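Local coordinates for protein putative SAM-dependent O-methyltranferase (Podospora anserina, PDB 4YMH) that probably transfers a methyl group from S-adenosylmethionine to a hydroxyl oxygen of its substrate, at residues S55-T60 and A80-E85. Sequence-based numbering, arbitrary orientation.
Sequences SWMIFT and ALAWYE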
loop_
_atom_site.group_PDB
_atom_site.type_symbol
_atom_site.label_atom_id
_atom_site.label_comp_id
_atom_site.label_asym_id
_atom_site.label_seq_id
_atom_site.Cartn_x
_atom_site.Cartn_y
_atom_site.Cartn_z
ATOM N N SER A 55 8.421 9.227 -1.654
ATOM C CA SER A 55 7.085 9.852 -1.688
ATOM C C SER A 55 6.081 9.052 -0.862
ATOM O O SER A 55 5.247 9.624 -0.164
ATOM C CB SER A 55 6.600 9.990 -3.124
ATOM O OG SER A 55 7.458 10.866 -3.839
ATOM N N TRP A 56 6.177 7.729 -0.929
ATOM C CA TRP A 56 5.280 6.858 -0.159
ATOM C C TRP A 56 5.481 7.024 1.350
ATOM O O TRP A 56 4.520 7.083 2.114
ATOM C CB TRP A 56 5.500 5.399 -0.573
ATOM C CG TRP A 56 4.927 4.381 0.356
ATOM C CD1 TRP A 56 3.604 4.110 0.570
ATOM C CD2 TRP A 56 5.659 3.468 1.171
ATOM N NE1 TRP A 56 3.471 3.081 1.469
ATOM C CE2 TRP A 56 4.717 2.672 1.859
ATOM C CE3 TRP A 56 7.024 3.237 1.385
ATOM C CZ2 TRP A 56 5.095 1.671 2.746
ATOM C CZ3 TRP A 56 7.397 2.242 2.269
ATOM C CH2 TRP A 56 6.436 1.471 2.938
ATOM N N MET A 57 6.735 7.100 1.784
ATOM C CA MET A 57 7.024 7.273 3.196
ATOM C C MET A 57 6.486 8.605 3.693
ATOM O O MET A 57 5.851 8.666 4.750
ATOM C CB MET A 57 8.542 7.166 3.450
ATOM C CG MET A 57 9.098 5.782 3.151
ATOM S SD MET A 57 10.882 5.709 3.405
ATOM C CE MET A 57 11.486 6.612 2.031
ATOM N N ILE A 58 6.725 9.673 2.931
ATOM C CA ILE A 58 6.258 10.990 3.345
ATOM C C ILE A 58 4.721 11.043 3.390
ATOM O O ILE A 58 4.135 11.565 4.344
ATOM C CB ILE A 58 6.802 12.091 2.412
ATOM C CG1 ILE A 58 8.338 12.159 2.545
ATOM C CG2 ILE A 58 6.171 13.433 2.754
ATOM C CD1 ILE A 58 8.993 13.170 1.642
ATOM N N PHE A 59 4.084 10.497 2.357
ATOM C CA PHE A 59 2.616 10.437 2.312
ATOM C C PHE A 59 2.073 9.685 3.520
ATOM O O PHE A 59 1.160 10.154 4.215
ATOM C CB PHE A 59 2.140 9.770 1.015
ATOM C CG PHE A 59 0.626 9.782 0.826
ATOM C CD1 PHE A 59 -0.184 8.865 1.476
ATOM C CD2 PHE A 59 0.027 10.712 -0.024
ATOM C CE1 PHE A 59 -1.572 8.877 1.293
ATOM C CE2 PHE A 59 -1.346 10.717 -0.224
ATOM C CZ PHE A 59 -2.149 9.819 0.448
ATOM N N THR A 60 2.643 8.515 3.768
ATOM C CA THR A 60 2.218 7.656 4.863
ATOM C C THR A 60 2.353 8.357 6.216
ATOM O O THR A 60 1.462 8.271 7.064
ATOM C CB THR A 60 3.030 6.345 4.858
ATOM O OG1 THR A 60 2.833 5.691 3.597
ATOM C CG2 THR A 60 2.588 5.416 5.971
ATOM N N ALA A 80 15.130 7.974 7.037
ATOM C CA ALA A 80 14.973 8.833 8.217
ATOM C C ALA A 80 14.596 10.268 7.826
ATOM O O ALA A 80 13.740 10.885 8.467
ATOM C CB ALA A 80 16.257 8.838 9.063
ATOM N N LEU A 81 15.229 10.802 6.781
ATOM C CA LEU A 81 14.914 12.158 6.350
ATOM C C LEU A 81 13.531 12.221 5.691
ATOM O O LEU A 81 12.849 13.254 5.779
ATOM C CB LEU A 81 15.991 12.696 5.401
ATOM C CG LEU A 81 17.346 12.962 6.082
ATOM C CD1 LEU A 81 18.445 13.247 5.055
ATOM C CD2 LEU A 81 17.228 14.115 7.075
ATOM N N ALA A 82 13.116 11.131 5.042
ATOM C CA ALA A 82 11.743 11.072 4.532
ATOM C C ALA A 82 10.729 11.164 5.677
ATOM O O ALA A 82 9.787 11.960 5.615
ATOM C CB ALA A 82 11.507 9.795 3.720
ATOM N N TRP A 83 10.922 10.354 6.719
ATOM C CA TRP A 83 10.042 10.408 7.893
ATOM C C TRP A 83 10.038 11.801 8.523
ATOM O O TRP A 83 8.987 12.336 8.927
ATOM C CB TRP A 83 10.473 9.371 8.948
ATOM C CG TRP A 83 10.479 7.934 8.476
ATOM C CD1 TRP A 83 11.513 7.045 8.579
ATOM C CD2 TRP A 83 9.408 7.225 7.839
ATOM N NE1 TRP A 83 11.155 5.834 8.040
ATOM C CE2 TRP A 83 9.868 5.918 7.579
ATOM C CE3 TRP A 83 8.102 7.569 7.460
ATOM C CZ2 TRP A 83 9.070 4.953 6.957
ATOM C CZ3 TRP A 83 7.317 6.616 6.844
ATOM C CH2 TRP A 83 7.802 5.317 6.600
ATOM N N TYR A 84 11.236 12.376 8.620
ATOM C CA TYR A 84 11.416 13.733 9.126
ATOM C C TYR A 84 10.552 14.720 8.338
ATOM O O TYR A 84 9.798 15.517 8.922
ATOM C CB TYR A 84 12.911 14.117 9.072
ATOM C CG TYR A 84 13.222 15.532 9.536
ATOM C CD1 TYR A 84 13.374 15.827 10.886
ATOM C CD2 TYR A 84 13.360 16.567 8.624
ATOM C CE1 TYR A 84 13.650 17.115 11.313
ATOM C CE2 TYR A 84 13.634 17.869 9.041
ATOM C CZ TYR A 84 13.781 18.135 10.388
ATOM O OH TYR A 84 14.060 19.417 10.809
ATOM N N GLU A 85 10.627 14.647 7.013
ATOM C CA GLU A 85 9.831 15.548 6.177
ATOM C C GLU A 85 8.335 15.324 6.397
ATOM O O GLU A 85 7.537 16.274 6.393
ATOM C CB GLU A 85 10.166 15.358 4.690
ATOM C CG GLU A 85 11.518 15.935 4.241
ATOM C CD GLU A 85 11.550 17.459 4.195
ATOM O OE1 GLU A 85 10.503 18.110 4.430
ATOM O OE2 GLU A 85 12.636 18.008 3.910
#
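A Met-aromatic contact joins two helices of the Rossmann-like methyltransferase fold, with Met57 on helix 51-64 and Trp83 on helix 78-86. The segment axes approach to 8.0 Å and cross at -36°. Met57 CB sits over one face of the Trp83 ring, offset toward the rim, and SD also lies over the six-membered ring. Met57 CB is 3.9 Å from the centroid of the Trp83 six-membered ring, a CH-pi contact, and Met57 SD is 4.5 Å from it. The Met57 chain then bends at chi3 (-73°), and CE ends 3.6 Å from Ala82 CB. Trp83 CZ3 also comes to 3.3 Å from the backbone O of Met57. Trp83 CB points away from helix 51-64, but with CG anti to its carbonyl carbon (chi1 -59°) the six-membered ring swings back to Met57. A leucine in place of Trp83 would probably leave Met57 CB and SD without their aromatic face and open a gap between the helices. Beside this pair, Ile58 CG1 rests 3.4 Å from Ala82 O, and Ile58 CD1 meets Glu85 CB at 3.9 Å. Glu85 OE1 forms a salt bridge with Arg88, and OE2 is hydrogen-bonded to Tyr114 OH. The Met57 side chain is about 5 Å from bound S-adenosyl-L-homocysteine, so the buried contact borders that pocket. Around it, helix 29-41 packs on Ala82 through Leu31, strand 68-72 meets Trp83 through Ile69, and Phe142 of strand 138-143 packs edge-to-face with the Trp83 ring.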